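Local coordinates for protein 3'-5'-exonuclease (Saccharomyces cerevisiae, PDB 3E2V) that probably cuts double-stranded DNA as a magnesium-dependent TatD-type endonuclease and trims it from the 3' end as an exonuclease, at residues 138-150 against 183-197. Sequence-based numbering, arbitrary orientation.
Sequences LKELYDLMNQQAK and EQLKISCLNDKLSSY
Asn191 ND2 is shared by two acceptors on helix 138-149: it donates to Tyr142 OH at 2.9 Å and to Asn146 OD1 at 3.0 Å, both bonds moderately bent. The other end of the same amide serves its own segment: with CG lodged between its own backbone N and carbonyl carbon (chi1 66°), Asn191 OD1 takes the N-H of Leu194 almost straight, 3.0 Å, and so, as the N-cap, starts the short, weakly bonded helix at about 192-195. Both ends of one amide thus fix its rotation, and an alanine here would probably leave Tyr142 OH and Asn146 OD1 without this donor and the helix start without its cap. The Tyr142 ring is sandwiched. Leu190 CD1 lies over one face, 3.9 Å from the centroid, in a CH-pi contact, while Asn146 ND2 sits above the centre of the opposite face. Beyond these bonds the contact is apolar. Leu194 enters as a knob among Tyr142, Met145, Asn146 and Ala149; Ile187 splits its branches, CG2 against Tyr142 CD1 and Met145 SD, CD1 reaching Leu138 CD2 at 3.5 Å. At the far end the Lys193 chain runs past Ala149, CD to CB 3.6 Å, and a water links Lys193 NZ to Asn146 O. Helices 138-149 and 183-187 run at 37° to each other, packed as consecutive outer helices of the TatD-type TIM barrel, joined through strand 156-165. Met145 and Gln184 rest on that strand, Leu141 leans on helix 62-75, and Leu185 packs against helix 207-219.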
loop_
_atom_site.group_PDB
_atom_site.type_symbol
_atom_site.label_atom_id
_atom_site.label_comp_id
_atom_site.label_asym_id
_atom_site.label_seq_id
_atom_site.Cartn_x
_atom_site.Cartn_y
_atom_site.Cartn_z
ATOM N N LEU A 138 4.909 -12.822 16.594
ATOM C CA LEU A 138 4.018 -13.340 15.570
ATOM C C LEU A 138 2.632 -13.647 16.138
ATOM O O LEU A 138 1.609 -13.358 15.507
ATOM C CB LEU A 138 4.639 -14.582 14.920
ATOM C CG LEU A 138 5.760 -14.278 13.921
ATOM C CD1 LEU A 138 6.591 -15.534 13.694
ATOM C CD2 LEU A 138 5.198 -13.747 12.589
ATOM N N LYS A 139 2.599 -14.195 17.352
ATOM C CA LYS A 139 1.323 -14.384 18.050
ATOM C C LYS A 139 0.573 -13.060 18.259
ATOM O O LYS A 139 -0.630 -12.973 18.035
ATOM C CB LYS A 139 1.570 -15.051 19.407
ATOM C CG LYS A 139 0.302 -15.274 20.184
ATOM C CD LYS A 139 0.551 -16.175 21.391
ATOM C CE LYS A 139 -0.768 -16.674 21.960
ATOM N NZ LYS A 139 -1.580 -15.534 22.450
ATOM N N GLU A 140 1.301 -12.036 18.691
ATOM C CA GLU A 140 0.719 -10.720 18.921
ATOM C C GLU A 140 0.084 -10.188 17.626
ATOM O O GLU A 140 -1.032 -9.669 17.638
ATOM C CB GLU A 140 1.787 -9.760 19.436
ATOM C CG GLU A 140 1.277 -8.340 19.645
ATOM C CD GLU A 140 2.370 -7.357 20.015
ATOM O OE1 GLU A 140 3.493 -7.800 20.355
ATOM O OE2 GLU A 140 2.098 -6.131 19.979
ATOM N N LEU A 141 0.795 -10.359 16.514
ATOM C CA LEU A 141 0.298 -9.909 15.219
ATOM C C LEU A 141 -0.953 -10.663 14.759
ATOM O O LEU A 141 -1.936 -10.047 14.340
ATOM C CB LEU A 141 1.423 -10.024 14.184
ATOM C CG LEU A 141 1.078 -9.568 12.769
ATOM C CD1 LEU A 141 0.686 -8.093 12.736
ATOM C CD2 LEU A 141 2.273 -9.819 11.874
ATOM N N TYR A 142 -0.924 -11.996 14.861
ATOM C CA TYR A 142 -2.095 -12.834 14.567
ATOM C C TYR A 142 -3.292 -12.427 15.412
ATOM O O TYR A 142 -4.412 -12.234 14.903
ATOM C CB TYR A 142 -1.729 -14.298 14.844
ATOM C CG TYR A 142 -2.812 -15.313 14.537
ATOM C CD1 TYR A 142 -3.357 -15.415 13.255
ATOM C CD2 TYR A 142 -3.265 -16.187 15.512
ATOM C CE1 TYR A 142 -4.332 -16.353 12.948
ATOM C CE2 TYR A 142 -4.243 -17.137 15.215
ATOM C CZ TYR A 142 -4.765 -17.214 13.929
ATOM O OH TYR A 142 -5.734 -18.147 13.617
ATOM N N ASP A 143 -3.041 -12.277 16.710
ATOM C CA ASP A 143 -4.108 -11.875 17.632
ATOM C C ASP A 143 -4.728 -10.530 17.248
ATOM O O ASP A 143 -5.951 -10.382 17.257
ATOM C CB ASP A 143 -3.588 -11.826 19.065
ATOM C CG ASP A 143 -3.389 -13.218 19.677
ATOM O OD1 ASP A 143 -3.823 -14.242 19.085
ATOM O OD2 ASP A 143 -2.760 -13.271 20.757
ATOM N N LEU A 144 -3.890 -9.565 16.878
ATOM C CA LEU A 144 -4.370 -8.264 16.420
ATOM C C LEU A 144 -5.253 -8.371 15.178
ATOM O O LEU A 144 -6.340 -7.793 15.112
ATOM C CB LEU A 144 -3.195 -7.330 16.135
ATOM C CG LEU A 144 -3.563 -5.910 15.701
ATOM C CD1 LEU A 144 -4.344 -5.214 16.807
ATOM C CD2 LEU A 144 -2.286 -5.133 15.380
ATOM N N MET A 145 -4.777 -9.113 14.179
ATOM C CA MET A 145 -5.551 -9.345 12.964
ATOM C C MET A 145 -6.906 -9.971 13.288
ATOM O O MET A 145 -7.925 -9.511 12.796
ATOM C CB MET A 145 -4.770 -10.239 11.988
ATOM C CG MET A 145 -3.529 -9.600 11.406
ATOM S SD MET A 145 -2.684 -10.750 10.218
ATOM C CE MET A 145 -1.278 -9.698 9.716
ATOM N N ASN A 146 -6.918 -10.999 14.135
ATOM C CA ASN A 146 -8.178 -11.626 14.505
ATOM C C ASN A 146 -9.127 -10.695 15.250
ATOM O O ASN A 146 -10.313 -10.671 14.946
ATOM C CB ASN A 146 -7.929 -12.893 15.309
ATOM C CG ASN A 146 -7.401 -13.995 14.463
ATOM O OD1 ASN A 146 -7.726 -14.098 13.275
ATOM N ND2 ASN A 146 -6.586 -14.847 15.064
ATOM N N GLN A 147 -8.596 -9.935 16.208
ATOM C CA GLN A 147 -9.394 -8.956 16.956
ATOM C C GLN A 147 -10.057 -7.983 15.987
ATOM O O GLN A 147 -11.251 -7.692 16.087
ATOM C CB GLN A 147 -8.519 -8.180 17.954
ATOM C CG GLN A 147 -9.225 -6.943 18.575
ATOM C CD GLN A 147 -8.294 -5.933 19.264
ATOM O OE1 GLN A 147 -7.385 -5.351 18.651
ATOM N NE2 GLN A 147 -8.556 -5.692 20.553
ATOM N N GLN A 148 -9.268 -7.475 15.045
ATOM C CA GLN A 148 -9.778 -6.473 14.120
ATOM C C GLN A 148 -10.688 -7.030 13.026
ATOM O O GLN A 148 -11.538 -6.317 12.506
ATOM C CB GLN A 148 -8.619 -5.659 13.526
ATOM C CG GLN A 148 -7.835 -4.881 14.585
ATOM C CD GLN A 148 -8.677 -3.830 15.268
ATOM O OE1 GLN A 148 -9.390 -3.069 14.609
ATOM N NE2 GLN A 148 -8.611 -3.785 16.594
ATOM N N ALA A 149 -10.526 -8.304 12.696
ATOM C CA ALA A 149 -11.347 -8.936 11.671
ATOM C C ALA A 149 -12.725 -9.339 12.202
ATOM O O ALA A 149 -13.638 -9.614 11.413
ATOM C CB ALA A 149 -10.627 -10.144 11.092
ATOM N N LYS A 150 -12.848 -9.371 13.531
ATOM C CA LYS A 150 -14.077 -9.805 14.229
ATOM C C LYS A 150 -15.369 -9.118 13.762
ATOM O O LYS A 150 -16.281 -9.800 13.275
ATOM C CB LYS A 150 -13.940 -9.596 15.742
ATOM C CG LYS A 150 -13.321 -10.714 16.530
ATOM C CD LYS A 150 -13.903 -10.680 17.949
ATOM C CE LYS A 150 -12.836 -10.871 19.025
ATOM N NZ LYS A 150 -12.616 -12.306 19.335
ATOM N N GLU A 183 6.624 -15.911 7.246
ATOM C CA GLU A 183 5.831 -16.203 8.445
ATOM C C GLU A 183 4.512 -15.415 8.460
ATOM O O GLU A 183 3.472 -15.930 8.887
ATOM C CB GLU A 183 6.623 -15.959 9.747
ATOM C CG GLU A 183 7.804 -16.919 9.921
ATOM C CD GLU A 183 7.382 -18.402 9.892
ATOM O OE1 GLU A 183 6.458 -18.798 10.652
ATOM O OE2 GLU A 183 7.980 -19.175 9.102
ATOM N N GLN A 184 4.551 -14.172 7.979
ATOM C CA GLN A 184 3.309 -13.407 7.850
ATOM C C GLN A 184 2.374 -13.971 6.794
ATOM O O GLN A 184 1.157 -13.955 6.965
ATOM C CB GLN A 184 3.617 -11.923 7.606
ATOM C CG GLN A 184 4.189 -11.243 8.862
ATOM C CD GLN A 184 4.467 -9.776 8.621
ATOM O OE1 GLN A 184 3.607 -8.932 8.879
ATOM N NE2 GLN A 184 5.647 -9.467 8.067
ATOM N N LEU A 185 2.933 -14.486 5.698
ATOM C CA LEU A 185 2.089 -15.180 4.741
ATOM C C LEU A 185 1.415 -16.382 5.395
ATOM O O LEU A 185 0.247 -16.644 5.148
ATOM C CB LEU A 185 2.878 -15.595 3.498
ATOM C CG LEU A 185 3.315 -14.442 2.593
ATOM C CD1 LEU A 185 4.258 -14.985 1.545
ATOM C CD2 LEU A 185 2.106 -13.728 1.950
ATOM N N LYS A 186 2.152 -17.096 6.234
ATOM C CA LYS A 186 1.551 -18.246 6.915
ATOM C C LYS A 186 0.405 -17.806 7.824
ATOM O O LYS A 186 -0.680 -18.383 7.810
ATOM C CB LYS A 186 2.597 -18.997 7.724
ATOM C CG LYS A 186 3.607 -19.783 6.899
ATOM C CD LYS A 186 4.659 -20.384 7.828
ATOM C CE LYS A 186 5.755 -21.101 7.052
ATOM N NZ LYS A 186 6.861 -21.527 7.991
ATOM N N ILE A 187 0.650 -16.773 8.609
ATOM C CA ILE A 187 -0.384 -16.238 9.500
ATOM C C ILE A 187 -1.634 -15.859 8.726
ATOM O O ILE A 187 -2.747 -16.124 9.170
ATOM C CB ILE A 187 0.149 -15.028 10.318
ATOM C CG1 ILE A 187 0.992 -15.529 11.490
ATOM C CG2 ILE A 187 -0.996 -14.111 10.783
ATOM C CD1 ILE A 187 1.753 -14.405 12.158
ATOM N N SER A 188 -1.450 -15.285 7.541
ATOM C CA SER A 188 -2.572 -14.823 6.722
ATOM C C SER A 188 -3.432 -15.980 6.194
ATOM O O SER A 188 -4.492 -15.754 5.611
ATOM C CB SER A 188 -2.055 -13.993 5.543
ATOM O OG SER A 188 -1.600 -14.816 4.477
ATOM N N CYS A 189 -2.914 -17.202 6.352
ATOM C CA CYS A 189 -3.602 -18.447 5.946
ATOM C C CYS A 189 -4.132 -19.283 7.111
ATOM O O CYS A 189 -4.719 -20.354 6.890
ATOM C CB CYS A 189 -2.666 -19.349 5.103
ATOM S SG CYS A 189 -2.128 -18.642 3.537
ATOM N N LEU A 190 -3.929 -18.811 8.341
ATOM C CA LEU A 190 -4.126 -19.673 9.527
ATOM C C LEU A 190 -5.560 -20.035 9.850
ATOM O O LEU A 190 -5.820 -21.047 10.526
ATOM C CB LEU A 190 -3.490 -19.055 10.763
ATOM C CG LEU A 190 -2.043 -19.470 11.018
ATOM C CD1 LEU A 190 -1.589 -18.928 12.354
ATOM C CD2 LEU A 190 -1.805 -20.987 10.955
ATOM N N ASN A 191 -6.493 -19.205 9.412
ATOM C CA ASN A 191 -7.907 -19.492 9.614
ATOM C C ASN A 191 -8.717 -19.017 8.414
ATOM O O ASN A 191 -8.193 -18.277 7.564
ATOM C CB ASN A 191 -8.396 -18.912 10.955
ATOM C CG ASN A 191 -8.371 -17.386 10.996
ATOM O OD1 ASN A 191 -8.954 -16.721 10.143
ATOM N ND2 ASN A 191 -7.709 -16.832 12.011
ATOM N N ASP A 192 -9.977 -19.434 8.321
ATOM C CA ASP A 192 -10.782 -19.145 7.131
ATOM C C ASP A 192 -10.998 -17.652 6.875
ATOM O O ASP A 192 -10.967 -17.207 5.731
ATOM C CB ASP A 192 -12.129 -19.877 7.167
ATOM C CG ASP A 192 -11.991 -21.384 6.998
ATOM O OD1 ASP A 192 -10.898 -21.888 6.640
ATOM O OD2 ASP A 192 -13.002 -22.079 7.228
ATOM N N LYS A 193 -11.210 -16.885 7.941
ATOM C CA LYS A 193 -11.514 -15.467 7.780
ATOM C C LYS A 193 -10.313 -14.716 7.211
ATOM O O LYS A 193 -10.440 -14.009 6.215
ATOM C CB LYS A 193 -11.963 -14.844 9.095
ATOM C CG LYS A 193 -12.629 -13.467 8.933
ATOM C CD LYS A 193 -12.959 -12.814 10.287
ATOM C CE LYS A 193 -14.108 -13.505 11.027
ATOM N NZ LYS A 193 -14.273 -12.999 12.435
ATOM N N LEU A 194 -9.150 -14.900 7.825
ATOM C CA LEU A 194 -7.942 -14.242 7.319
ATOM C C LEU A 194 -7.559 -14.749 5.939
ATOM O O LEU A 194 -7.063 -13.985 5.127
ATOM C CB LEU A 194 -6.777 -14.406 8.283
ATOM C CG LEU A 194 -6.954 -13.777 9.684
ATOM C CD1 LEU A 194 -5.651 -13.832 10.459
ATOM C CD2 LEU A 194 -7.497 -12.333 9.607
ATOM N N SER A 195 -7.804 -16.026 5.665
ATOM C CA SER A 195 -7.447 -16.609 4.362
ATOM C C SER A 195 -8.131 -15.914 3.183
ATOM O O SER A 195 -7.627 -15.953 2.064
ATOM C CB SER A 195 -7.756 -18.109 4.329
ATOM O OG SER A 195 -6.894 -18.836 5.189
ATOM N N SER A 196 -9.257 -15.264 3.445
ATOM C CA SER A 196 -10.026 -14.599 2.393
ATOM C C SER A 196 -9.556 -13.163 2.174
ATOM O O SER A 196 -9.900 -12.547 1.167
ATOM C CB SER A 196 -11.523 -14.596 2.752
ATOM O OG SER A 196 -11.795 -13.786 3.888
ATOM N N TYR A 197 -8.794 -12.632 3.128
ATOM C CA TYR A 197 -8.325 -11.245 3.008
ATOM C C TYR A 197 -7.358 -11.074 1.844
ATOM O O TYR A 197 -6.481 -11.918 1.635
ATOM C CB TYR A 197 -7.610 -10.809 4.283
ATOM C CG TYR A 197 -8.505 -10.133 5.295
ATOM C CD1 TYR A 197 -9.631 -10.779 5.812
ATOM C CD2 TYR A 197 -8.215 -8.855 5.754
ATOM C CE1 TYR A 197 -10.458 -10.141 6.747
ATOM C CE2 TYR A 197 -9.043 -8.205 6.685
ATOM C CZ TYR A 197 -10.151 -8.854 7.174
ATOM O OH TYR A 197 -10.972 -8.217 8.097
HETATM O O HOH W 1 -11.843 -12.692 13.927
#